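Local coordinates for protein CRISPR-associated endonuclease Cas9 (PDB 5X2H) that cuts invading DNA under the direction of a guide RNA, using RuvC-like and HNH nuclease domains, as part of CRISPR adaptive immunity, at residues Y137-N142 against K153-N158; A268-A273 against E303-G308; L281-N286 against D324-G329; N359-D364 against A379-N384. All coordinates share one frame; numbering follows the deposited sequence.

The four contacts lie in the helical part of the chain that holds the guide RNA and target DNA, away from the residues predicted to bind the RuvC metals (Asp-14, Glu-485, His-558). Contacts 2 and 3 share helix 266-288, with centres about 18 Å apart. The centre of contact 4 is about 20 Å from that of contact 2; their nearest atoms are about 5 Å apart. Contact 1 stands alone, its centre about 35 Å from that of contact 4 and 44 Å from that of contact 3. Contacts 1 and 3 touch DNA of chain C, contacts 1 and 2 touch RNA of chain B, and the nearest atom of contact 4 is about 8 Å from nucleic acid.

Contact 1: residues Y137-N142 against K153-N158; sequences YDDIKN and KAIKQN. With nucleotides of chain C; nucleotides of chain B.
The first torsions of Ile-155 and Asp-139 bring CD1 and the carboxylate together. In Ile-155, CG1 sits between the backbone N and the carbonyl carbon (chi1 66°), and CD1 is carried out from helix 150-162 to the loop. Asp-139 holds its carboxylate trans to its own N (chi1 -168°). The carboxylate crosses the end of the isoleucine, with OD2 3.3 Å from Ile-155 CD1. This is a van der Waals contact and offers the charge no partner. Asp-139 is also the centre of an inverse gamma turn. Tyr-137 completes the contact more loosely. Its CD2 approaches Ile-155 CD1 obliquely, at 4.4 Å. Elsewhere Tyr-137 meets nucleic acid. Tyr-137 OH is 2.9 Å from O3' of DA13 of chain C, and its CE1 is 3.4 Å from O4' of the same sugar. The 2'-hydroxyl oxygen of G18 of chain B lies at the ring edge, 3.4 Å from Tyr-137 CB. On the helix side, Ile-155 also packs on Cys-200. The contact thus joins a nucleic-acid-binding loop to the helix that follows it. This loop lies against both the RNA and the DNA backbone, consistent with the helical recognition lobe of Cas9.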
# COMPACT_ATOMS: atom_id res chain seq x y z
N TYR A 137 -19.11 15.39 -7.80
CA TYR A 137 -17.70 15.60 -7.48
C TYR A 137 -17.47 16.99 -6.91
O TYR A 137 -17.98 17.99 -7.42
CB TYR A 137 -16.84 15.40 -8.73
CG TYR A 137 -15.40 15.78 -8.51
CD1 TYR A 137 -14.56 14.99 -7.74
CD2 TYR A 137 -14.88 16.94 -9.07
CE1 TYR A 137 -13.24 15.34 -7.53
CE2 TYR A 137 -13.56 17.30 -8.87
CZ TYR A 137 -12.75 16.49 -8.10
OH TYR A 137 -11.44 16.85 -7.90
N ASP A 138 -16.66 17.05 -5.84
CA ASP A 138 -16.36 18.31 -5.15
C ASP A 138 -15.16 18.96 -5.82
O ASP A 138 -14.01 18.69 -5.48
CB ASP A 138 -16.11 18.05 -3.67
CG ASP A 138 -15.91 19.32 -2.87
OD1 ASP A 138 -16.25 20.41 -3.38
OD2 ASP A 138 -15.42 19.23 -1.73
N ASP A 139 -15.43 19.83 -6.79
CA ASP A 139 -14.38 20.49 -7.56
C ASP A 139 -13.74 21.58 -6.70
O ASP A 139 -14.11 22.76 -6.76
CB ASP A 139 -14.94 21.05 -8.86
CG ASP A 139 -13.86 21.50 -9.82
OD1 ASP A 139 -12.68 21.13 -9.61
OD2 ASP A 139 -14.18 22.21 -10.79
N ILE A 140 -12.76 21.18 -5.90
CA ILE A 140 -12.13 22.11 -4.97
C ILE A 140 -11.06 22.94 -5.68
O ILE A 140 -11.05 24.17 -5.57
CB ILE A 140 -11.55 21.35 -3.76
CG1 ILE A 140 -10.79 20.10 -4.22
CG2 ILE A 140 -12.65 21.00 -2.78
CD1 ILE A 140 -10.04 19.40 -3.10
N LYS A 141 -10.17 22.29 -6.42
CA LYS A 141 -9.00 22.96 -6.97
C LYS A 141 -9.38 23.92 -8.10
O LYS A 141 -9.24 25.14 -7.95
CB LYS A 141 -7.98 21.93 -7.48
CG LYS A 141 -6.62 22.54 -7.79
CD LYS A 141 -5.76 21.60 -8.63
CE LYS A 141 -4.73 20.87 -7.79
NZ LYS A 141 -3.73 20.16 -8.64
N ASN A 142 -9.85 23.37 -9.22
CA ASN A 142 -10.21 24.16 -10.40
C ASN A 142 -9.04 25.02 -10.89
O ASN A 142 -7.93 24.52 -11.08
CB ASN A 142 -11.43 25.05 -10.11
N LYS A 153 -12.81 17.10 -17.59
CA LYS A 153 -13.39 17.53 -18.86
C LYS A 153 -14.91 17.52 -18.80
O LYS A 153 -15.57 18.44 -19.32
CB LYS A 153 -12.92 16.62 -20.00
CG LYS A 153 -11.51 16.87 -20.52
CD LYS A 153 -11.34 16.19 -21.88
CE LYS A 153 -9.97 15.54 -22.03
NZ LYS A 153 -8.87 16.54 -22.19
N ALA A 154 -15.49 16.51 -18.16
CA ALA A 154 -16.94 16.33 -18.21
C ALA A 154 -17.67 17.36 -17.35
O ALA A 154 -18.74 17.85 -17.74
CB ALA A 154 -17.30 14.92 -17.78
N ILE A 155 -17.12 17.69 -16.18
CA ILE A 155 -17.79 18.68 -15.33
C ILE A 155 -17.79 20.05 -15.99
O ILE A 155 -18.72 20.84 -15.79
CB ILE A 155 -17.15 18.73 -13.92
CG1 ILE A 155 -15.72 19.26 -13.99
CG2 ILE A 155 -17.18 17.36 -13.26
CD1 ILE A 155 -15.14 19.59 -12.63
N LYS A 156 -16.76 20.36 -16.78
CA LYS A 156 -16.72 21.63 -17.49
C LYS A 156 -17.67 21.63 -18.68
O LYS A 156 -18.36 22.63 -18.92
CB LYS A 156 -15.29 21.93 -17.96
N GLN A 157 -17.73 20.52 -19.42
CA GLN A 157 -18.68 20.43 -20.53
C GLN A 157 -20.11 20.47 -20.02
O GLN A 157 -20.97 21.11 -20.64
CB GLN A 157 -18.42 19.15 -21.33
N ASN A 158 -20.39 19.81 -18.90
CA ASN A 158 -21.72 19.86 -18.32
C ASN A 158 -22.03 21.23 -17.74
O ASN A 158 -23.19 21.66 -17.74
CB ASN A 158 -21.88 18.79 -17.25
CG ASN A 158 -22.15 17.42 -17.83
OD1 ASN A 158 -22.84 17.29 -18.84
ND2 ASN A 158 -21.60 16.38 -17.20
P DA C 13 -9.62 12.93 -13.54
OP1 DA C 13 -10.32 13.90 -14.41
OP2 DA C 13 -8.25 12.48 -13.87
O5' DA C 13 -9.60 13.50 -12.06
C5' DA C 13 -10.78 14.08 -11.52
C4' DA C 13 -10.46 14.85 -10.25
O4' DA C 13 -10.56 13.97 -9.11
C3' DA C 13 -9.06 15.47 -10.20
O3' DA C 13 -9.14 16.79 -9.69
C2' DA C 13 -8.30 14.54 -9.26
C1' DA C 13 -9.40 14.10 -8.31
N9 DA C 13 -9.15 12.81 -7.67
C8 DA C 13 -8.62 11.69 -8.25
N7 DA C 13 -8.52 10.67 -7.43
C5 DA C 13 -9.02 11.15 -6.23
C6 DA C 13 -9.19 10.56 -4.97
N6 DA C 13 -8.86 9.30 -4.69
N1 DA C 13 -9.73 11.32 -3.99
C2 DA C 13 -10.06 12.59 -4.27
N3 DA C 13 -9.95 13.25 -5.42
C4 DA C 13 -9.42 12.47 -6.37
P G B 18 -18.68 10.79 -1.89
OP1 G B 18 -20.04 11.33 -1.60
OP2 G B 18 -18.35 9.40 -1.48
O5' G B 18 -18.42 10.92 -3.45
C5' G B 18 -18.51 12.19 -4.08
C4' G B 18 -18.01 12.14 -5.50
O4' G B 18 -16.63 11.71 -5.54
C3' G B 18 -18.72 11.16 -6.42
O3' G B 18 -19.97 11.64 -6.88
C2' G B 18 -17.69 10.97 -7.52
O2' G B 18 -17.68 12.10 -8.39
C1' G B 18 -16.39 10.98 -6.72
N9 G B 18 -15.99 9.61 -6.37
C8 G B 18 -16.14 8.96 -5.16
N7 G B 18 -15.69 7.73 -5.20
C5 G B 18 -15.23 7.56 -6.50
C6 G B 18 -14.64 6.44 -7.13
O6 G B 18 -14.39 5.33 -6.63
N1 G B 18 -14.32 6.70 -8.46
C2 G B 18 -14.55 7.89 -9.10
N2 G B 18 -14.18 7.97 -10.39
N3 G B 18 -15.11 8.94 -8.53
C4 G B 18 -15.42 8.71 -7.23
P DG C 14 -7.83 17.72 -9.60
OP1 DG C 14 -8.28 19.11 -9.84
OP2 DG C 14 -6.77 17.13 -10.44
O5' DG C 14 -7.39 17.58 -8.07
C5' DG C 14 -8.34 17.84 -7.05
C4' DG C 14 -7.78 17.49 -5.68
O4' DG C 14 -7.86 16.08 -5.46
C3' DG C 14 -6.31 17.85 -5.48
O3' DG C 14 -6.21 19.03 -4.69
C2' DG C 14 -5.70 16.63 -4.76
C1' DG C 14 -6.92 15.76 -4.47
N9 DG C 14 -6.65 14.33 -4.53
C8 DG C 14 -6.29 13.59 -5.63
N7 DG C 14 -6.11 12.33 -5.37
C5 DG C 14 -6.37 12.22 -4.01
C6 DG C 14 -6.33 11.08 -3.16
O6 DG C 14 -6.05 9.91 -3.46
N1 DG C 14 -6.66 11.41 -1.85
C2 DG C 14 -6.98 12.68 -1.41
N2 DG C 14 -7.27 12.80 -0.11
N3 DG C 14 -7.02 13.74 -2.19
C4 DG C 14 -6.70 13.44 -3.48

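Contact 2: residues A268-A273 against E303-G308; sequences AFMFVA and EVLKNG. With nucleotides of chain B.
Ala-273 and Val-304 form the tight part of this contact, and Met-270 and Leu-305 form the more open part. The segments come closest at Ala-273, whose side chain is a single methyl, with its CA 7.4 Å from Val-304 CA. Its CB meets Val-304 CG1 at 3.9 Å. Both residues are buried. Leu-310 of strand 309-311 closes over Val-304, while Phe-335 packs on Ala-273. Further along, the backbones stand wider apart, with Met-270 CA 8.4 Å from Leu-305 CA. The methionine chain bends at chi2 (72°) and again at chi3 (61°). The second bend turns the terminal methyl, so that CE meets Leu-305 CD2 at 3.8 Å, the side chains oblique. Leu-305 is exposed and Met-270 partly so, which makes this the solvent side. The contact is wholly apolar. Gly-308 is the first residue to leave helical angles, with positive phi. The other side of helix 266-288 faces RNA. There Val-272 CG2 lies 3.6 Å from O3' of A5 of chain B, and Phe-271 has its ring edge at C5' of the same nucleotide. This is a pair of successive packed helices, one of them lying along the guide RNA, as in the helical recognition lobe of Cas9.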
# COMPACT_ATOMS: atom_id res chain seq x y z
N ALA A 268 12.08 28.35 10.31
CA ALA A 268 12.48 27.66 9.09
C ALA A 268 12.70 28.63 7.95
O ALA A 268 13.66 28.49 7.18
CB ALA A 268 11.43 26.61 8.71
N PHE A 269 11.82 29.63 7.81
CA PHE A 269 12.06 30.70 6.85
C PHE A 269 13.39 31.39 7.13
O PHE A 269 14.18 31.65 6.21
CB PHE A 269 10.92 31.72 6.88
CG PHE A 269 9.70 31.28 6.13
CD1 PHE A 269 9.80 30.46 5.01
CD2 PHE A 269 8.44 31.69 6.54
CE1 PHE A 269 8.67 30.06 4.32
CE2 PHE A 269 7.31 31.29 5.85
CZ PHE A 269 7.42 30.48 4.74
N MET A 270 13.66 31.68 8.40
CA MET A 270 14.93 32.31 8.76
C MET A 270 16.10 31.40 8.43
O MET A 270 17.09 31.84 7.83
CB MET A 270 14.92 32.67 10.25
CG MET A 270 16.15 33.42 10.72
SD MET A 270 16.21 35.12 10.13
CE MET A 270 14.71 35.77 10.86
N PHE A 271 16.00 30.12 8.79
CA PHE A 271 17.11 29.20 8.57
C PHE A 271 17.37 28.99 7.08
O PHE A 271 18.53 29.00 6.64
CB PHE A 271 16.82 27.86 9.25
CG PHE A 271 17.83 26.79 8.92
CD1 PHE A 271 19.12 26.86 9.43
CD2 PHE A 271 17.49 25.72 8.11
CE1 PHE A 271 20.04 25.88 9.13
CE2 PHE A 271 18.41 24.74 7.81
CZ PHE A 271 19.69 24.82 8.32
N VAL A 272 16.31 28.80 6.29
CA VAL A 272 16.50 28.57 4.86
C VAL A 272 17.04 29.82 4.19
O VAL A 272 17.98 29.75 3.38
CB VAL A 272 15.18 28.10 4.22
CG1 VAL A 272 15.31 28.09 2.71
CG2 VAL A 272 14.81 26.71 4.73
N ALA A 273 16.47 30.98 4.51
CA ALA A 273 16.97 32.22 3.93
C ALA A 273 18.44 32.45 4.28
O ALA A 273 19.24 32.84 3.43
CB ALA A 273 16.12 33.41 4.39
N GLU A 303 15.85 42.27 3.04
CA GLU A 303 14.97 42.24 1.88
C GLU A 303 14.07 41.01 1.90
O GLU A 303 12.93 41.07 1.43
CB GLU A 303 15.79 42.27 0.59
N VAL A 304 14.56 39.89 2.44
CA VAL A 304 13.73 38.71 2.58
C VAL A 304 12.67 38.93 3.66
O VAL A 304 11.49 38.63 3.46
CB VAL A 304 14.59 37.47 2.90
CG1 VAL A 304 13.72 36.30 3.31
CG2 VAL A 304 15.45 37.11 1.70
N LEU A 305 13.07 39.48 4.80
CA LEU A 305 12.15 39.66 5.92
C LEU A 305 11.04 40.66 5.62
O LEU A 305 10.02 40.66 6.31
CB LEU A 305 12.92 40.09 7.17
CG LEU A 305 13.78 39.02 7.84
CD1 LEU A 305 14.53 39.62 9.03
CD2 LEU A 305 12.93 37.84 8.28
N LYS A 306 11.22 41.51 4.61
CA LYS A 306 10.22 42.51 4.27
C LYS A 306 9.10 41.96 3.39
O LYS A 306 7.93 42.26 3.63
CB LYS A 306 10.89 43.70 3.56
N ASN A 307 9.43 41.13 2.39
CA ASN A 307 8.43 40.59 1.48
C ASN A 307 8.51 39.09 1.26
O ASN A 307 7.79 38.57 0.40
CB ASN A 307 8.51 41.29 0.11
N GLY A 308 9.36 38.38 2.00
CA GLY A 308 9.59 36.98 1.71
C GLY A 308 10.19 36.70 0.35
O GLY A 308 10.20 35.54 -0.08
P A B 5 17.42 20.32 5.22
OP1 A B 5 16.12 20.44 5.93
OP2 A B 5 17.77 19.05 4.54
O5' A B 5 17.52 21.49 4.15
C5' A B 5 17.59 22.85 4.57
C4' A B 5 18.01 23.76 3.44
O4' A B 5 19.35 23.42 2.99
C3' A B 5 17.18 23.69 2.18
O3' A B 5 15.95 24.38 2.29
C2' A B 5 18.13 24.28 1.14
O2' A B 5 18.19 25.69 1.25
C1' A B 5 19.46 23.70 1.60
N9 A B 5 19.79 22.46 0.88
C8 A B 5 19.75 21.16 1.33
N7 A B 5 20.10 20.28 0.42
C5 A B 5 20.38 21.05 -0.70
C6 A B 5 20.80 20.71 -2.00
N6 A B 5 21.03 19.46 -2.40
N1 A B 5 20.99 21.72 -2.87
C2 A B 5 20.76 22.98 -2.47
N3 A B 5 20.37 23.42 -1.28
C4 A B 5 20.19 22.39 -0.43

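Contact 3: residues L281-N286 against D324-G329; sequences LNNLKN and DYEFKG. With nucleotides of chain C.
Tyr-325 sets its ring obliquely against Leu-284, with CD2 of the leucine 3.6 Å from Tyr-325 CD2. The ring of Phe-327 takes the carbonyl oxygen of Tyr-325 over one face, 2.9 Å above the plane and offset to the rim. The amides of Asn-283 and Asn-286 bind the DNA. Asn-283 ND2 donates to OP1 of DT26 of chain C at 2.9 Å, and the bond is fairly straight (162°). Asn-286 ND2 donates to the same oxygen at 3.1 Å. Two N-H groups from successive turns of helix 266-288 therefore grip one phosphate oxygen. Asn-283 can do this because its CG lies trans to N (chi1 171°), which sets the amide beside the DNA strand. Its OD1 is 4.3 Å from Glu-326 CG, a loose contact. Glu-326 OE2 lies 2.9 Å from OP1 of DT25 of chain C. Behind the contact, the hydroxyl of Tyr-325 is hydrogen-bonded to Thr-315 OG1. A helix and a loop here flank the DNA backbone. Neutral amides on a phosphate make a sequence-independent backbone-binding site.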
# COMPACT_ATOMS: atom_id res chain seq x y z
N LEU A 281 27.24 33.95 -0.43
CA LEU A 281 28.38 34.81 -0.11
C LEU A 281 29.67 34.00 -0.06
O LEU A 281 30.71 34.44 -0.56
CB LEU A 281 28.14 35.53 1.21
CG LEU A 281 26.87 36.37 1.33
CD1 LEU A 281 26.75 36.97 2.72
CD2 LEU A 281 26.84 37.46 0.27
N ASN A 282 29.62 32.81 0.55
CA ASN A 282 30.79 31.94 0.56
C ASN A 282 31.07 31.36 -0.82
O ASN A 282 32.23 31.09 -1.15
CB ASN A 282 30.61 30.82 1.58
CG ASN A 282 30.73 31.31 3.01
OD1 ASN A 282 31.81 31.26 3.61
ND2 ASN A 282 29.63 31.80 3.57
N ASN A 283 30.03 31.18 -1.63
CA ASN A 283 30.24 30.72 -3.00
C ASN A 283 31.02 31.75 -3.81
O ASN A 283 31.87 31.39 -4.63
CB ASN A 283 28.90 30.41 -3.67
CG ASN A 283 29.03 30.13 -5.15
OD1 ASN A 283 28.39 30.78 -5.97
ND2 ASN A 283 29.88 29.17 -5.50
N LEU A 284 30.74 33.03 -3.59
CA LEU A 284 31.47 34.08 -4.30
C LEU A 284 32.92 34.15 -3.85
O LEU A 284 33.79 34.54 -4.64
CB LEU A 284 30.77 35.42 -4.11
CG LEU A 284 29.34 35.50 -4.63
CD1 LEU A 284 28.73 36.86 -4.36
CD2 LEU A 284 29.29 35.18 -6.12
N LYS A 285 33.21 33.80 -2.60
CA LYS A 285 34.59 33.74 -2.15
C LYS A 285 35.34 32.61 -2.84
O LYS A 285 36.50 32.78 -3.24
CB LYS A 285 34.64 33.56 -0.63
N ASN A 286 34.70 31.45 -3.00
CA ASN A 286 35.34 30.34 -3.71
C ASN A 286 35.54 30.66 -5.18
O ASN A 286 36.44 30.11 -5.82
CB ASN A 286 34.51 29.07 -3.55
CG ASN A 286 34.44 28.59 -2.12
OD1 ASN A 286 35.41 28.68 -1.37
ND2 ASN A 286 33.28 28.07 -1.72
N ASP A 324 25.86 36.02 -13.76
CA ASP A 324 25.15 34.74 -13.86
C ASP A 324 25.90 33.71 -13.03
O ASP A 324 26.72 32.94 -13.53
CB ASP A 324 25.01 34.31 -15.32
N TYR A 325 25.61 33.71 -11.73
CA TYR A 325 26.04 32.66 -10.82
C TYR A 325 24.90 31.65 -10.67
O TYR A 325 23.74 32.04 -10.53
CB TYR A 325 26.46 33.21 -9.45
CG TYR A 325 25.66 34.38 -8.86
CD1 TYR A 325 24.28 34.46 -8.99
CD2 TYR A 325 26.30 35.39 -8.14
CE1 TYR A 325 23.56 35.52 -8.45
CE2 TYR A 325 25.59 36.45 -7.59
CZ TYR A 325 24.22 36.51 -7.74
OH TYR A 325 23.51 37.56 -7.20
N GLU A 326 25.25 30.36 -10.73
CA GLU A 326 24.36 29.20 -10.66
C GLU A 326 22.88 29.57 -10.58
O GLU A 326 22.34 29.77 -9.49
CB GLU A 326 24.75 28.32 -9.47
CG GLU A 326 26.19 28.52 -8.95
CD GLU A 326 27.27 28.43 -10.03
OE1 GLU A 326 27.78 29.50 -10.43
OE2 GLU A 326 27.62 27.31 -10.46
N PHE A 327 22.23 29.64 -11.74
CA PHE A 327 20.98 30.37 -11.92
C PHE A 327 19.83 29.45 -12.31
O PHE A 327 20.02 28.29 -12.67
CB PHE A 327 21.13 31.45 -13.00
CG PHE A 327 21.31 32.83 -12.46
CD1 PHE A 327 21.06 33.10 -11.13
CD2 PHE A 327 21.72 33.86 -13.28
CE1 PHE A 327 21.23 34.36 -10.63
CE2 PHE A 327 21.88 35.13 -12.78
CZ PHE A 327 21.63 35.38 -11.46
N LYS A 328 18.63 30.03 -12.23
CA LYS A 328 17.38 29.50 -12.78
C LYS A 328 16.22 30.36 -12.29
O LYS A 328 15.77 30.20 -11.15
CB LYS A 328 17.15 28.04 -12.39
N GLY A 329 15.74 31.27 -13.12
CA GLY A 329 14.54 32.02 -12.81
C GLY A 329 14.83 33.41 -12.28
O GLY A 329 15.97 33.90 -12.26
P DT C 26 29.74 26.48 -3.07
OP1 DT C 26 30.82 27.43 -3.43
OP2 DT C 26 29.77 25.09 -3.56
O5' DT C 26 29.60 26.42 -1.48
C5' DT C 26 29.15 27.56 -0.77
C4' DT C 26 28.90 27.21 0.69
O4' DT C 26 27.72 26.38 0.79
C3' DT C 26 30.00 26.40 1.34
O3' DT C 26 31.00 27.28 1.84
C2' DT C 26 29.26 25.70 2.47
C1' DT C 26 27.88 25.45 1.85
N1 DT C 26 27.70 24.08 1.30
C2 DT C 26 27.32 23.06 2.14
O2 DT C 26 27.12 23.22 3.33
N3 DT C 26 27.17 21.84 1.54
C4 DT C 26 27.36 21.54 0.20
O4 DT C 26 27.21 20.41 -0.26
C5 DT C 26 27.76 22.66 -0.63
C7 DT C 26 28.00 22.46 -2.10
C6 DT C 26 27.90 23.85 -0.05
P DT C 25 27.37 24.56 -7.93
OP1 DT C 25 28.46 25.34 -8.54
OP2 DT C 25 27.49 23.09 -7.84
O5' DT C 25 27.08 25.12 -6.46
C5' DT C 25 26.87 26.51 -6.27
C4' DT C 25 26.37 26.81 -4.88
O4' DT C 25 25.09 26.18 -4.65
C3' DT C 25 27.23 26.28 -3.75
O3' DT C 25 28.34 27.12 -3.55
C2' DT C 25 26.25 26.33 -2.60
C1' DT C 25 24.97 25.83 -3.28
N1 DT C 25 24.80 24.36 -3.16
C2 DT C 25 24.21 23.84 -2.03
O2 DT C 25 23.80 24.53 -1.12
N3 DT C 25 24.10 22.48 -2.02
C4 DT C 25 24.52 21.59 -3.00
O4 DT C 25 24.37 20.38 -2.89
C5 DT C 25 25.13 22.20 -4.15
C7 DT C 25 25.63 21.35 -5.28
C6 DT C 25 25.24 23.53 -4.18
P DT C 24 25.48 20.72 -11.68
OP1 DT C 24 26.49 21.16 -12.67
OP2 DT C 24 25.70 19.46 -10.93
O5' DT C 24 25.25 21.89 -10.62
C5' DT C 24 24.81 23.16 -11.07
C4' DT C 24 24.16 23.95 -9.95
O4' DT C 24 22.90 23.34 -9.56
C3' DT C 24 24.94 23.98 -8.65
O3' DT C 24 26.02 24.88 -8.73
C2' DT C 24 23.85 24.47 -7.70
C1' DT C 24 22.66 23.63 -8.19
N1 DT C 24 22.50 22.36 -7.43
C2 DT C 24 21.77 22.37 -6.27
O2 DT C 24 21.22 23.36 -5.84
N3 DT C 24 21.69 21.16 -5.64
C4 DT C 24 22.28 19.97 -6.03
O4 DT C 24 22.15 18.93 -5.39
C5 DT C 24 23.04 20.03 -7.26
C7 DT C 24 23.72 18.80 -7.79
C6 DT C 24 23.12 21.21 -7.89

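Contact 4: residues N359-D364 against A379-N384; sequences NEIAKD and AKYDLN
Apolar packing carries most of this contact, and it centres on Tyr-381. Ile-361 lies alongside the ring, running past it in the opposite direction. Its CG1 is 3.4 Å from Tyr-381 CD2, and its CD1 is 3.9 Å from the same ring carbon. The approach to the ring is oblique. Tyr-381 has CG trans to its carbonyl carbon (chi1 -63°), which turns the ring toward Ile-361. Ile-361 is buried and is also packed by Tyr-341 and Leu-378, so the tyrosine covers a side chain already enclosed by two other helices.

The carboxylates supply the polar surroundings of the ring. Glu-360 touches the phenol with its aliphatic part: CG is 3.5 Å from Tyr-381 OH. Its chain then bends, and the carboxylate leads away with its plane 74° from that of the ring. Asp-364 is turned differently. Its carboxylate is nearly parallel to the ring, 17° off, and OD2 is 3.9 Å from Tyr-381 CE2. These are van der Waals contacts.

Hydrogen bonds run from each segment to residues outside it. Asn-384 is an N-cap, and its OD1 accepts from Gln-387 N at the start of helix 385-391. Asn-359 OD1 accepts from Leu-267 N and so ties helix 355-367 to helix 266-288.

The chemistry implies a loop anchored by one amphipathic aromatic residue. The ring carbons cover a buried isoleucine, while the hydroxyl end lies by the aliphatic part of Glu-360 and near the Asp-364 carboxylate, at the partly exposed margin.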
# COMPACT_ATOMS: atom_id res chain seq x y z
N ASN A 359 6.09 29.80 15.82
CA ASN A 359 6.49 28.52 15.24
C ASN A 359 5.48 27.43 15.58
O ASN A 359 5.25 26.53 14.76
CB ASN A 359 7.88 28.14 15.73
CG ASN A 359 8.94 29.16 15.35
OD1 ASN A 359 9.34 29.25 14.19
ND2 ASN A 359 9.40 29.93 16.33
N GLU A 360 4.88 27.49 16.76
CA GLU A 360 3.87 26.50 17.12
C GLU A 360 2.59 26.69 16.31
O GLU A 360 1.87 25.72 16.06
CB GLU A 360 3.57 26.59 18.62
CG GLU A 360 3.64 25.26 19.36
CD GLU A 360 4.93 24.50 19.07
OE1 GLU A 360 4.84 23.32 18.65
OE2 GLU A 360 6.02 25.08 19.24
N ILE A 361 2.30 27.92 15.90
CA ILE A 361 1.11 28.17 15.08
C ILE A 361 1.29 27.58 13.69
O ILE A 361 0.38 26.93 13.15
CB ILE A 361 0.81 29.68 15.02
CG1 ILE A 361 0.12 30.15 16.31
CG2 ILE A 361 -0.06 30.01 13.82
CD1 ILE A 361 0.02 31.65 16.43
N ALA A 362 2.46 27.79 13.09
CA ALA A 362 2.71 27.26 11.75
C ALA A 362 2.64 25.73 11.75
O ALA A 362 2.18 25.13 10.78
CB ALA A 362 4.07 27.73 11.24
N LYS A 363 3.10 25.10 12.84
CA LYS A 363 2.96 23.66 12.97
C LYS A 363 1.49 23.25 12.97
O LYS A 363 1.11 22.28 12.31
CB LYS A 363 3.64 23.19 14.26
CG LYS A 363 3.53 21.71 14.54
CD LYS A 363 3.45 21.46 16.04
CE LYS A 363 4.29 20.27 16.47
NZ LYS A 363 3.87 19.02 15.79
N ASP A 364 0.65 23.98 13.70
CA ASP A 364 -0.77 23.66 13.75
C ASP A 364 -1.42 23.85 12.38
O ASP A 364 -2.26 23.04 11.97
CB ASP A 364 -1.48 24.51 14.80
CG ASP A 364 -1.08 24.14 16.21
OD1 ASP A 364 -0.76 22.95 16.44
OD2 ASP A 364 -1.09 25.02 17.09
N ALA A 379 -7.15 29.18 18.93
CA ALA A 379 -7.82 29.96 19.97
C ALA A 379 -7.10 29.90 21.31
O ALA A 379 -7.20 30.85 22.10
CB ALA A 379 -9.27 29.48 20.13
N LYS A 380 -6.36 28.82 21.58
CA LYS A 380 -5.53 28.73 22.78
C LYS A 380 -4.39 29.75 22.80
O LYS A 380 -3.66 29.79 23.80
CB LYS A 380 -4.96 27.32 22.92
N TYR A 381 -4.22 30.56 21.76
CA TYR A 381 -3.16 31.56 21.71
C TYR A 381 -3.76 32.96 21.67
O TYR A 381 -4.85 33.17 21.13
CB TYR A 381 -2.25 31.35 20.50
CG TYR A 381 -1.50 30.04 20.51
CD1 TYR A 381 -1.01 29.50 21.69
CD2 TYR A 381 -1.29 29.33 19.33
CE1 TYR A 381 -0.33 28.30 21.70
CE2 TYR A 381 -0.61 28.12 19.33
CZ TYR A 381 -0.13 27.62 20.52
OH TYR A 381 0.54 26.42 20.54
N ASP A 382 -3.04 33.91 22.25
CA ASP A 382 -3.51 35.29 22.30
C ASP A 382 -3.58 35.90 20.91
O ASP A 382 -2.61 36.52 20.45
CB ASP A 382 -2.62 36.13 23.21
N LEU A 383 -4.72 35.76 20.24
CA LEU A 383 -4.96 36.33 18.92
C LEU A 383 -6.44 36.64 18.77
O LEU A 383 -7.28 35.94 19.35
CB LEU A 383 -4.50 35.39 17.80
N ASN A 384 -6.76 37.66 17.98
CA ASN A 384 -8.14 38.09 17.84
C ASN A 384 -8.88 37.19 16.84
O ASN A 384 -8.28 36.39 16.12
CB ASN A 384 -8.23 39.57 17.44
CG ASN A 384 -7.63 39.88 16.06
OD1 ASN A 384 -7.88 39.18 15.08
ND2 ASN A 384 -6.87 40.97 15.99